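Local coordinates for protein response regulator receiver (Brucella melitensis biovar Abortus, PDB 4G97) that probably acts as a stress-signalling response regulator of the PhyR family, in which a receiver domain controls a sigma-factor-like domain through phosphorylation, at residues 17-20 against 24-27; 94-99 against 250-255; 142-147 against 153-158; 165-170 against 181-186. One frame throughout, in Å; residues are numbered along the deposited sequence.

Contact 1: residues 17-20 against 24-27; sequences FSRA and SQSS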
loop_
_atom_site.group_PDB
_atom_site.type_symbol
_atom_site.label_atom_id
_atom_site.label_comp_id
_atom_site.label_asym_id
_atom_site.label_seq_id
_atom_site.Cartn_x
_atom_site.Cartn_y
_atom_site.Cartn_z
ATOM N N PHE A 17 0.299 6.283 -0.958
ATOM C CA PHE A 17 -0.866 6.263 -1.830
ATOM C C PHE A 17 -0.441 6.015 -3.295
ATOM O O PHE A 17 -0.991 5.123 -3.936
ATOM C CB PHE A 17 -1.629 7.586 -1.694
ATOM C CG PHE A 17 -2.812 7.746 -2.620
ATOM C CD1 PHE A 17 -3.936 6.928 -2.492
ATOM C CD2 PHE A 17 -2.827 8.743 -3.592
ATOM C CE1 PHE A 17 -5.026 7.076 -3.349
ATOM C CE2 PHE A 17 -3.932 8.902 -4.433
ATOM C CZ PHE A 17 -5.017 8.057 -4.312
ATOM N N SER A 18 0.573 6.766 -3.794
ATOM C CA SER A 18 1.062 6.659 -5.169
ATOM C C SER A 18 1.597 5.254 -5.493
ATOM O O SER A 18 1.273 4.727 -6.545
ATOM C CB SER A 18 2.126 7.707 -5.434
ATOM O OG SER A 18 2.351 7.833 -6.828
ATOM N N ARG A 19 2.393 4.650 -4.576
ATOM C CA ARG A 19 2.918 3.293 -4.721
ATOM C C ARG A 19 1.783 2.268 -4.739
ATOM O O ARG A 19 1.802 1.381 -5.588
ATOM C CB ARG A 19 3.909 2.974 -3.600
ATOM C CG ARG A 19 5.175 3.841 -3.633
ATOM C CD ARG A 19 6.028 3.544 -2.433
ATOM N NE ARG A 19 7.059 4.560 -2.239
ATOM C CZ ARG A 19 7.960 4.544 -1.264
ATOM N NH1 ARG A 19 7.988 3.544 -0.390
ATOM N NH2 ARG A 19 8.838 5.527 -1.152
ATOM N N ALA A 20 0.784 2.385 -3.825
ATOM C CA ALA A 20 -0.376 1.460 -3.775
ATOM C C ALA A 20 -1.186 1.535 -5.064
ATOM O O ALA A 20 -1.705 0.530 -5.544
ATOM C CB ALA A 20 -1.275 1.811 -2.607
ATOM N N SER A 24 4.396 -0.047 -7.865
ATOM C CA SER A 24 5.862 -0.089 -7.728
ATOM C C SER A 24 6.389 1.102 -6.963
ATOM O O SER A 24 5.796 2.173 -7.007
ATOM C CB SER A 24 6.555 -0.172 -9.090
ATOM O OG SER A 24 6.080 0.851 -9.950
ATOM N N GLN A 25 7.539 0.936 -6.302
ATOM C CA GLN A 25 8.165 2.058 -5.627
ATOM C C GLN A 25 8.626 3.087 -6.654
ATOM O O GLN A 25 8.403 4.279 -6.452
ATOM C CB GLN A 25 9.331 1.615 -4.746
ATOM C CG GLN A 25 9.750 2.745 -3.812
ATOM C CD GLN A 25 11.226 2.833 -3.576
ATOM O OE1 GLN A 25 11.943 1.859 -3.727
ATOM N NE2 GLN A 25 11.696 3.965 -3.052
ATOM N N SER A 26 9.213 2.625 -7.783
ATOM C CA SER A 26 9.725 3.507 -8.837
ATOM C C SER A 26 8.651 4.362 -9.500
ATOM O O SER A 26 8.853 5.563 -9.628
ATOM C CB SER A 26 10.553 2.730 -9.861
ATOM O OG SER A 26 9.745 2.129 -10.859
ATOM N N SER A 27 7.517 3.781 -9.899
ATOM C CA SER A 27 6.444 4.594 -10.498
ATOM C C SER A 27 5.764 5.459 -9.429
ATOM O O SER A 27 5.419 6.599 -9.720
ATOM C CB SER A 27 5.395 3.725 -11.186
ATOM O OG SER A 27 5.785 3.330 -12.490
#
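The guanidinium group of Arg19 carries the aliphatic part of Gln25 on one face: Gln25 CG sits 3.5 Å above the plane, over its centre, and comes within 3.6 Å of Arg19 CZ. Around the nitrogens of the same group gather acceptors from outside the contact. NE makes a salt bridge to Asp29, NH2 another to Glu232, and NH1 hydrogen-bonds to the carbonyls of Pro233 and Leu225; Glu232 and Pro233 tie this corner to the receiver part of the chain. Bonds through all three nitrogens probably fix the rotation of the guanidinium, and the two carboxylates would balance its charge. The amide of Gln25 is turned 60° from the guanidinium plane, and the nearest approach of its nitrogen, Gln25 NE2 to Arg19 NH2 at 3.8 Å, is not a hydrogen bond. NE2 bonds instead to Asp29, while Gln25 OE1 accepts from Glu232 N, so Asp29 and Glu232 each meet both side chains. With CG anti to the carbonyl carbon (chi1 -65°) and an extended chain to NE, Arg19 runs alongside Gln25 in the same direction, with Arg19 CG 3.8 Å from Ser24 O. The two segments form the tight corner between helix 11-22 and helix 25-41, consecutive helices of the sigma2-like part of the protein. Arg19 O and Ser24 N approach to 3.7 Å without bonding. Ser24 is the N-cap of the second helix: its OG accepts from Ser27 N at 3.3 Å, with an N-H...O angle of 151°, and so satisfies an amide of the first turn.

Contact 2: residues 94-99 against 250-255; sequences LPRQAF and ISQALF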
loop_
_atom_site.group_PDB
_atom_site.type_symbol
_atom_site.label_atom_id
_atom_site.label_comp_id
_atom_site.label_asym_id
_atom_site.label_seq_id
_atom_site.Cartn_x
_atom_site.Cartn_y
_atom_site.Cartn_z
ATOM N N LEU A 94 -10.549 4.225 -10.705
ATOM C CA LEU A 94 -11.227 5.161 -9.800
ATOM C C LEU A 94 -11.849 4.533 -8.547
ATOM O O LEU A 94 -11.653 5.113 -7.480
ATOM C CB LEU A 94 -12.238 6.042 -10.560
ATOM C CG LEU A 94 -12.404 7.486 -10.072
ATOM C CD1 LEU A 94 -11.251 8.372 -10.561
ATOM C CD2 LEU A 94 -13.717 8.071 -10.572
ATOM N N PRO A 95 -12.555 3.364 -8.587
ATOM C CA PRO A 95 -13.081 2.790 -7.330
ATOM C C PRO A 95 -11.951 2.319 -6.407
ATOM O O PRO A 95 -12.080 2.414 -5.193
ATOM C CB PRO A 95 -13.955 1.617 -7.803
ATOM C CG PRO A 95 -14.182 1.849 -9.246
ATOM C CD PRO A 95 -12.932 2.515 -9.735
ATOM N N ARG A 96 -10.828 1.849 -6.984
ATOM C CA ARG A 96 -9.652 1.437 -6.202
ATOM C C ARG A 96 -8.989 2.660 -5.565
ATOM O O ARG A 96 -8.592 2.583 -4.409
ATOM C CB ARG A 96 -8.677 0.589 -7.027
ATOM C CG ARG A 96 -9.241 -0.802 -7.250
ATOM C CD ARG A 96 -8.299 -1.751 -7.947
ATOM N NE ARG A 96 -8.881 -3.097 -7.990
ATOM C CZ ARG A 96 -8.722 -4.026 -7.055
ATOM N NH1 ARG A 96 -7.963 -3.786 -5.989
ATOM N NH2 ARG A 96 -9.306 -5.212 -7.187
ATOM N N GLN A 97 -8.987 3.816 -6.268
ATOM C CA GLN A 97 -8.484 5.090 -5.730
ATOM C C GLN A 97 -9.351 5.520 -4.547
ATOM O O GLN A 97 -8.825 5.939 -3.519
ATOM C CB GLN A 97 -8.538 6.189 -6.796
ATOM C CG GLN A 97 -7.587 5.973 -7.956
ATOM C CD GLN A 97 -7.610 7.118 -8.926
ATOM O OE1 GLN A 97 -7.609 8.288 -8.543
ATOM N NE2 GLN A 97 -7.584 6.795 -10.210
ATOM N N ALA A 98 -10.687 5.373 -4.686
ATOM C CA ALA A 98 -11.642 5.765 -3.666
ATOM C C ALA A 98 -11.453 4.949 -2.391
ATOM O O ALA A 98 -11.327 5.523 -1.306
ATOM C CB ALA A 98 -13.068 5.641 -4.210
ATOM N N PHE A 99 -11.362 3.617 -2.522
ATOM C CA PHE A 99 -11.168 2.724 -1.379
ATOM C C PHE A 99 -9.819 2.968 -0.706
ATOM O O PHE A 99 -9.744 2.981 0.536
ATOM C CB PHE A 99 -11.314 1.252 -1.811
ATOM C CG PHE A 99 -11.697 0.339 -0.670
ATOM C CD1 PHE A 99 -13.033 0.093 -0.372
ATOM C CD2 PHE A 99 -10.722 -0.272 0.111
ATOM C CE1 PHE A 99 -13.385 -0.729 0.706
ATOM C CE2 PHE A 99 -11.077 -1.099 1.184
ATOM C CZ PHE A 99 -12.405 -1.328 1.467
ATOM N N ILE A 250 -3.716 -5.928 0.442
ATOM C CA ILE A 250 -3.660 -7.289 -0.104
ATOM C C ILE A 250 -4.341 -7.296 -1.470
ATOM O O ILE A 250 -3.787 -7.846 -2.425
ATOM C CB ILE A 250 -4.239 -8.383 0.839
ATOM C CG1 ILE A 250 -3.361 -8.517 2.083
ATOM C CG2 ILE A 250 -4.317 -9.746 0.094
ATOM C CD1 ILE A 250 -4.016 -9.311 3.202
ATOM N N SER A 251 -5.520 -6.657 -1.567
ATOM C CA SER A 251 -6.275 -6.544 -2.807
ATOM C C SER A 251 -5.419 -5.904 -3.919
ATOM O O SER A 251 -5.364 -6.444 -5.027
ATOM C CB SER A 251 -7.547 -5.732 -2.589
ATOM O OG SER A 251 -8.238 -5.589 -3.819
ATOM N N GLN A 252 -4.766 -4.758 -3.635
ATOM C CA GLN A 252 -3.892 -4.110 -4.620
ATOM C C GLN A 252 -2.749 -5.022 -5.033
ATOM O O GLN A 252 -2.462 -5.135 -6.222
ATOM C CB GLN A 252 -3.314 -2.794 -4.083
ATOM C CG GLN A 252 -4.323 -1.677 -3.946
ATOM C CD GLN A 252 -4.970 -1.298 -5.243
ATOM O OE1 GLN A 252 -6.122 -1.606 -5.462
ATOM N NE2 GLN A 252 -4.270 -0.585 -6.110
ATOM N N ALA A 253 -2.087 -5.662 -4.064
ATOM C CA ALA A 253 -0.938 -6.540 -4.337
ATOM C C ALA A 253 -1.296 -7.692 -5.289
ATOM O O ALA A 253 -0.490 -8.030 -6.155
ATOM C CB ALA A 253 -0.362 -7.089 -3.043
ATOM N N LEU A 254 -2.491 -8.290 -5.109
ATOM C CA LEU A 254 -3.000 -9.376 -5.936
ATOM C C LEU A 254 -3.489 -8.852 -7.288
ATOM O O LEU A 254 -3.367 -9.563 -8.277
ATOM C CB LEU A 254 -4.133 -10.117 -5.233
ATOM C CG LEU A 254 -3.768 -10.945 -4.005
ATOM C CD1 LEU A 254 -5.023 -11.431 -3.314
ATOM C CD2 LEU A 254 -2.890 -12.145 -4.379
ATOM N N PHE A 255 -4.037 -7.609 -7.327
ATOM C CA PHE A 255 -4.469 -6.934 -8.554
ATOM C C PHE A 255 -3.259 -6.744 -9.493
ATOM O O PHE A 255 -3.357 -7.097 -10.675
ATOM C CB PHE A 255 -5.148 -5.586 -8.233
ATOM C CG PHE A 255 -5.521 -4.740 -9.426
ATOM C CD1 PHE A 255 -6.681 -5.005 -10.153
ATOM C CD2 PHE A 255 -4.701 -3.693 -9.843
ATOM C CE1 PHE A 255 -7.010 -4.240 -11.280
ATOM C CE2 PHE A 255 -5.022 -2.938 -10.981
ATOM C CZ PHE A 255 -6.186 -3.201 -11.677
HETATM O O HOH W 1 -9.447 -7.701 -5.044
#
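Arg96 reaches from helix 94-99 across to helix 250-255 and lays the last part of its chain over the face of Phe255, the guanidinium reaching past the rim, with guanidinium and ring planes 24° apart. The overlap is staggered. Arg96 CD rides over the middle of the ring as a CH-pi contact, 4.2 Å from the centroid, while the guanidinium lies further on, with Phe255 CD1 under its rim and 3.6 Å from Arg96 NE. Gln252 slides past the arginine in the opposite direction, its chain bent at chi2 so that OE1 arrives near the guanidinium plane and accepts from NH1 at 2.9 Å. The donor stands tilted out of the amide's carbonyl plane. Ser251 OG, anti to its own backbone nitrogen (chi1 178°), takes a second bond from Arg96 NH1 at 2.8 Å, and both N-H...O bonds are fairly straight. A water completes this edge, accepting from Arg96 NH2 at 3.3 Å and hydrogen-bonded to Ser251 OG at 2.7 Å. The short helix axes stay 11.9 Å apart and run roughly antiparallel, at 150°, which leaves the long arginine to span the gap. One helix belongs to the sigma-like domain, the other is the C-terminal helix that follows the five strands of the receiver fold, making this a domain-domain interface. Glu133 offers NE only a long, weak ion pair. The buried cation is therefore held largely by neutral partners, two oxygens on NH1, a water on NH2 and an aromatic face, which would fix its orientation while compensating its charge only in part.

Contact 3: residues 142-147 against 153-158; sequences LMIIED and MDIEQM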
loop_
_atom_site.group_PDB
_atom_site.type_symbol
_atom_site.label_atom_id
_atom_site.label_comp_id
_atom_site.label_asym_id
_atom_site.label_seq_id
_atom_site.Cartn_x
_atom_site.Cartn_y
_atom_site.Cartn_z
ATOM N N LEU A 142 -0.381 -17.479 2.205
ATOM C CA LEU A 142 0.575 -16.470 2.613
ATOM C C LEU A 142 1.328 -16.757 3.881
ATOM O O LEU A 142 0.850 -17.459 4.771
ATOM C CB LEU A 142 -0.042 -15.058 2.587
ATOM C CG LEU A 142 -1.279 -14.816 3.412
ATOM C CD1 LEU A 142 -0.914 -14.528 4.863
ATOM C CD2 LEU A 142 -2.090 -13.660 2.819
ATOM N N MET A 143 2.521 -16.210 3.955
ATOM C CA MET A 143 3.343 -16.323 5.135
ATOM C C MET A 143 3.330 -14.968 5.877
ATOM O O MET A 143 3.450 -13.906 5.244
ATOM C CB MET A 143 4.752 -16.713 4.731
ATOM C CG MET A 143 5.717 -16.773 5.886
ATOM S SD MET A 143 7.416 -17.225 5.450
ATOM C CE MET A 143 7.595 -16.444 3.918
ATOM N N ILE A 144 3.204 -15.035 7.223
ATOM C CA ILE A 144 3.250 -13.880 8.120
ATOM C C ILE A 144 4.582 -13.896 8.849
ATOM O O ILE A 144 4.912 -14.901 9.462
ATOM C CB ILE A 144 2.056 -13.843 9.123
ATOM C CG1 ILE A 144 0.706 -13.748 8.360
ATOM C CG2 ILE A 144 2.225 -12.617 10.140
ATOM C CD1 ILE A 144 -0.549 -13.937 9.193
ATOM N N ILE A 145 5.356 -12.804 8.770
ATOM C CA ILE A 145 6.588 -12.634 9.545
ATOM C C ILE A 145 6.244 -11.563 10.581
ATOM O O ILE A 145 6.166 -10.369 10.258
ATOM C CB ILE A 145 7.875 -12.290 8.758
ATOM C CG1 ILE A 145 8.130 -13.301 7.597
ATOM C CG2 ILE A 145 9.059 -12.310 9.743
ATOM C CD1 ILE A 145 9.123 -12.856 6.593
ATOM N N GLU A 146 5.952 -12.005 11.800
ATOM C CA GLU A 146 5.530 -11.127 12.890
ATOM C C GLU A 146 5.799 -11.790 14.244
ATOM O O GLU A 146 5.299 -12.887 14.486
ATOM C CB GLU A 146 4.029 -10.763 12.725
ATOM C CG GLU A 146 3.416 -9.998 13.888
ATOM C CD GLU A 146 4.042 -8.640 14.097
ATOM O OE1 GLU A 146 4.695 -8.431 15.144
ATOM O OE2 GLU A 146 3.942 -7.807 13.170
ATOM N N ASP A 147 6.574 -11.120 15.118
ATOM C CA ASP A 147 6.927 -11.633 16.458
ATOM C C ASP A 147 5.889 -11.358 17.563
ATOM O O ASP A 147 5.911 -12.060 18.570
ATOM C CB ASP A 147 8.314 -11.131 16.902
ATOM C CG ASP A 147 8.416 -9.627 17.102
ATOM O OD1 ASP A 147 7.615 -8.882 16.481
ATOM O OD2 ASP A 147 9.312 -9.193 17.849
ATOM N N MET A 153 -1.947 -12.779 15.070
ATOM C CA MET A 153 -3.305 -13.337 15.043
ATOM C C MET A 153 -4.299 -12.416 14.386
ATOM O O MET A 153 -5.197 -12.903 13.702
ATOM C CB MET A 153 -3.804 -13.749 16.446
ATOM C CG MET A 153 -3.030 -14.885 17.077
ATOM S SD MET A 153 -2.812 -16.334 16.005
ATOM C CE MET A 153 -1.181 -16.846 16.512
ATOM N N ASP A 154 -4.164 -11.083 14.579
ATOM C CA ASP A 154 -5.101 -10.142 13.958
ATOM C C ASP A 154 -4.973 -10.110 12.436
ATOM O O ASP A 154 -5.993 -10.011 11.744
ATOM C CB ASP A 154 -5.013 -8.736 14.585
ATOM C CG ASP A 154 -5.510 -8.635 16.038
ATOM O OD1 ASP A 154 -6.215 -9.584 16.511
ATOM O OD2 ASP A 154 -5.198 -7.613 16.705
ATOM N N ILE A 155 -3.733 -10.204 11.917
ATOM C CA ILE A 155 -3.466 -10.273 10.474
ATOM C C ILE A 155 -4.076 -11.603 9.967
ATOM O O ILE A 155 -4.816 -11.593 8.987
ATOM C CB ILE A 155 -1.936 -10.215 10.154
ATOM C CG1 ILE A 155 -1.293 -8.899 10.622
ATOM C CG2 ILE A 155 -1.693 -10.419 8.648
ATOM C CD1 ILE A 155 0.171 -9.028 10.866
ATOM N N GLU A 156 -3.772 -12.724 10.659
ATOM C CA GLU A 156 -4.272 -14.077 10.327
ATOM C C GLU A 156 -5.776 -14.126 10.207
ATOM O O GLU A 156 -6.292 -14.577 9.184
ATOM C CB GLU A 156 -3.742 -15.143 11.300
ATOM C CG GLU A 156 -4.270 -16.544 10.985
ATOM C CD GLU A 156 -3.688 -17.720 11.744
ATOM O OE1 GLU A 156 -2.508 -17.656 12.153
ATOM O OE2 GLU A 156 -4.389 -18.752 11.848
ATOM N N GLN A 157 -6.481 -13.588 11.210
ATOM C CA GLN A 157 -7.940 -13.520 11.238
ATOM C C GLN A 157 -8.494 -12.728 10.048
ATOM O O GLN A 157 -9.454 -13.182 9.430
ATOM C CB GLN A 157 -8.423 -12.922 12.569
ATOM N N MET A 158 -7.893 -11.561 9.716
ATOM C CA MET A 158 -8.350 -10.731 8.579
ATOM C C MET A 158 -8.142 -11.444 7.233
ATOM O O MET A 158 -9.025 -11.446 6.386
ATOM C CB MET A 158 -7.646 -9.357 8.555
ATOM C CG MET A 158 -7.967 -8.510 7.284
ATOM S SD MET A 158 -9.651 -7.796 7.262
ATOM C CE MET A 158 -10.231 -8.368 5.825
#
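This is an apolar contact between strand 141-145, second from one edge of the parallel sheet, and the helix lying on it: Ile144 packs against Ile155 and Glu156 of helix 149-161, with no hydrogen bond between the segments. The two isoleucines slide past each other in opposite directions. Ile155 CG2 lies against the CG1-CD1 arm of Ile144, 3.7 Å from Ile144 CD1, and Ile144 CG2 approaches Ile155 CD1 at 4.2 Å. Because Ile144 CG1 is anti to the carbonyl carbon (chi1 -61°) and its chain is extended at chi2, CD1 is carried right up to the helix backbone, where it also stops 3.7 Å from Glu156 N and 4.0 Å from Glu156 CB. This strand and helix open the beta-alpha-beta unit that leads into strand 165-170, the first such unit of the CheY-like receiver fold. Val166 of that neighbouring strand touches both Ile144 and Glu156, and Leu189 of the strand on the other side touches Ile155, so the same layer continues across the sheet. Past the end of the strand the chain turns polar. Glu146 also points its CB toward the helix, touching Ile151 and Ala152, while its OE2 lies close to Asp191, the predicted site of phosphorylation. Receiver domains commonly place acidic residues after this strand beside the phosphorylated aspartate, and Glu146 occupies a position consistent with that.

Contact 4: residues 165-170 against 181-186; sequences EVVGIA and EKEKPR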
loop_
_atom_site.group_PDB
_atom_site.type_symbol
_atom_site.label_atom_id
_atom_site.label_comp_id
_atom_site.label_asym_id
_atom_site.label_seq_id
_atom_site.Cartn_x
_atom_site.Cartn_y
_atom_site.Cartn_z
ATOM N N GLU A 165 -5.117 -18.343 2.949
ATOM C CA GLU A 165 -4.596 -19.366 3.834
ATOM C C GLU A 165 -3.258 -18.931 4.424
ATOM O O GLU A 165 -2.339 -18.597 3.685
ATOM C CB GLU A 165 -4.447 -20.700 3.072
ATOM C CG GLU A 165 -3.958 -21.846 3.947
ATOM C CD GLU A 165 -3.432 -23.057 3.197
ATOM O OE1 GLU A 165 -3.674 -23.157 1.974
ATOM O OE2 GLU A 165 -2.763 -23.901 3.835
ATOM N N VAL A 166 -3.144 -18.969 5.755
ATOM C CA VAL A 166 -1.891 -18.661 6.421
ATOM C C VAL A 166 -1.111 -19.968 6.543
ATOM O O VAL A 166 -1.522 -20.866 7.290
ATOM C CB VAL A 166 -2.072 -17.950 7.783
ATOM C CG1 VAL A 166 -0.720 -17.744 8.469
ATOM C CG2 VAL A 166 -2.788 -16.622 7.602
ATOM N N VAL A 167 0.024 -20.057 5.833
ATOM C CA VAL A 167 0.857 -21.259 5.826
ATOM C C VAL A 167 1.656 -21.414 7.108
ATOM O O VAL A 167 2.134 -22.501 7.403
ATOM C CB VAL A 167 1.727 -21.419 4.543
ATOM C CG1 VAL A 167 0.859 -21.376 3.294
ATOM C CG2 VAL A 167 2.842 -20.372 4.473
ATOM N N GLY A 168 1.806 -20.311 7.828
ATOM C CA GLY A 168 2.538 -20.233 9.081
ATOM C C GLY A 168 2.934 -18.812 9.436
ATOM O O GLY A 168 2.769 -17.881 8.637
ATOM N N ILE A 169 3.455 -18.660 10.660
ATOM C CA ILE A 169 3.902 -17.409 11.252
ATOM C C ILE A 169 5.351 -17.580 11.637
ATOM O O ILE A 169 5.668 -18.425 12.475
ATOM C CB ILE A 169 3.001 -16.981 12.456
ATOM C CG1 ILE A 169 1.542 -16.698 11.991
ATOM C CG2 ILE A 169 3.589 -15.754 13.160
ATOM C CD1 ILE A 169 0.517 -16.575 13.067
ATOM N N ALA A 170 6.234 -16.797 11.013
ATOM C CA ALA A 170 7.664 -16.811 11.329
ATOM C C ALA A 170 7.964 -15.627 12.275
ATOM O O ALA A 170 7.469 -14.527 12.047
ATOM C CB ALA A 170 8.471 -16.685 10.061
ATOM N N GLU A 181 10.858 -21.986 2.415
ATOM C CA GLU A 181 11.323 -23.177 1.679
ATOM C C GLU A 181 10.370 -24.361 1.781
ATOM O O GLU A 181 10.078 -25.002 0.767
ATOM C CB GLU A 181 12.758 -23.583 2.060
ATOM C CG GLU A 181 13.841 -22.755 1.374
ATOM C CD GLU A 181 13.933 -22.906 -0.136
ATOM O OE1 GLU A 181 14.650 -23.823 -0.602
ATOM O OE2 GLU A 181 13.286 -22.108 -0.852
ATOM N N LYS A 182 9.844 -24.613 2.984
ATOM C CA LYS A 182 8.918 -25.706 3.228
ATOM C C LYS A 182 7.517 -25.469 2.637
ATOM O O LYS A 182 6.955 -26.378 2.025
ATOM C CB LYS A 182 8.828 -25.987 4.724
ATOM N N GLU A 183 6.958 -24.252 2.793
ATOM C CA GLU A 183 5.589 -23.979 2.342
ATOM C C GLU A 183 5.421 -23.285 1.005
ATOM O O GLU A 183 4.314 -23.289 0.471
ATOM C CB GLU A 183 4.792 -23.244 3.428
ATOM C CG GLU A 183 4.635 -24.014 4.724
ATOM C CD GLU A 183 3.762 -25.248 4.690
ATOM O OE1 GLU A 183 2.878 -25.337 3.808
ATOM O OE2 GLU A 183 3.948 -26.121 5.568
ATOM N N LYS A 184 6.483 -22.671 0.478
ATOM C CA LYS A 184 6.431 -21.914 -0.776
ATOM C C LYS A 184 5.183 -21.004 -0.886
ATOM O O LYS A 184 4.335 -21.218 -1.753
ATOM C CB LYS A 184 6.660 -22.824 -1.993
ATOM C CG LYS A 184 8.103 -23.332 -2.075
ATOM C CD LYS A 184 8.298 -24.421 -3.144
ATOM C CE LYS A 184 9.640 -25.113 -3.041
ATOM N NZ LYS A 184 9.750 -25.935 -1.798
ATOM N N PRO A 185 4.985 -20.040 0.058
ATOM C CA PRO A 185 3.792 -19.178 -0.023
ATOM C C PRO A 185 3.848 -18.273 -1.261
ATOM O O PRO A 185 4.916 -18.005 -1.805
ATOM C CB PRO A 185 3.855 -18.374 1.275
ATOM C CG PRO A 185 5.295 -18.316 1.591
ATOM C CD PRO A 185 5.840 -19.648 1.196
ATOM N N ARG A 186 2.689 -17.814 -1.690
ATOM C CA ARG A 186 2.539 -16.982 -2.872
ATOM C C ARG A 186 2.738 -15.481 -2.563
ATOM O O ARG A 186 3.047 -14.697 -3.459
ATOM C CB ARG A 186 1.134 -17.257 -3.440
ATOM C CG ARG A 186 0.818 -16.694 -4.817
ATOM C CD ARG A 186 1.735 -17.247 -5.879
ATOM N NE ARG A 186 1.498 -16.615 -7.179
ATOM C CZ ARG A 186 2.038 -15.470 -7.582
ATOM N NH1 ARG A 186 2.828 -14.779 -6.770
ATOM N NH2 ARG A 186 1.776 -14.997 -8.792
#
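Glu183 meets Val167 first through its CB, which lies 3.6 Å from Val167 CG2 and 3.7 Å from Val167 CB. The next atom, Glu183 CG, still rests on the valine, 3.9 Å from Val167 CB, and comes to 4.0 Å from Val167 O. There the chain bends (chi2 -69°), which turns the carboxylate back beside Val167, the two side chains passing in opposite directions: Glu183 CD is 4.2 Å from Val167 O, and OE1 ends 4.1 Å from Val167 CB. That carboxylate is held from outside the contact, by a salt bridge from OE1 to Arg141 NH2. The pair joins strand 165-170, at one edge of the parallel sheet, to the end of helix 173-183, within the crossover that carries the chain on to strand 187-191 and past strand 141-145 between them. Val166 points to the other face of the sheet, onto helix 149-161. Pro185 adds a second apolar partner, crossing Val167 at about a right angle with its CB 3.9 Å from Val167 CG2. Between Glu183 and Pro185, Lys184 leaves the helix with positive phi, and its NZ turns back to donate to Glu181 O at 2.7 Å.

How the contacts relate
Contacts 1 and 2, with centres 12 Å apart, meet where Gln252 NE2 donates to Ala20 O at 2.9 Å, so Gln252 ties the helix of contact 1 into the interface of contact 2. The centres of contacts 3 and 4 are about 11 Å apart in the receiver fold, and the two touch. Their strands pair, with Leu142 N 2.7 Å from Glu165 O, and Met143 CB packs on Pro185 CG at 3.6 Å. Both are nested in the loop closed by contact 2, though their nearest atoms stay about 5 and 6 Å from it. Contact 3 runs toward the predicted phosphorylation site, Asp191; contact 1, centred about 24 Å from contact 3, belongs to the sigma-like part.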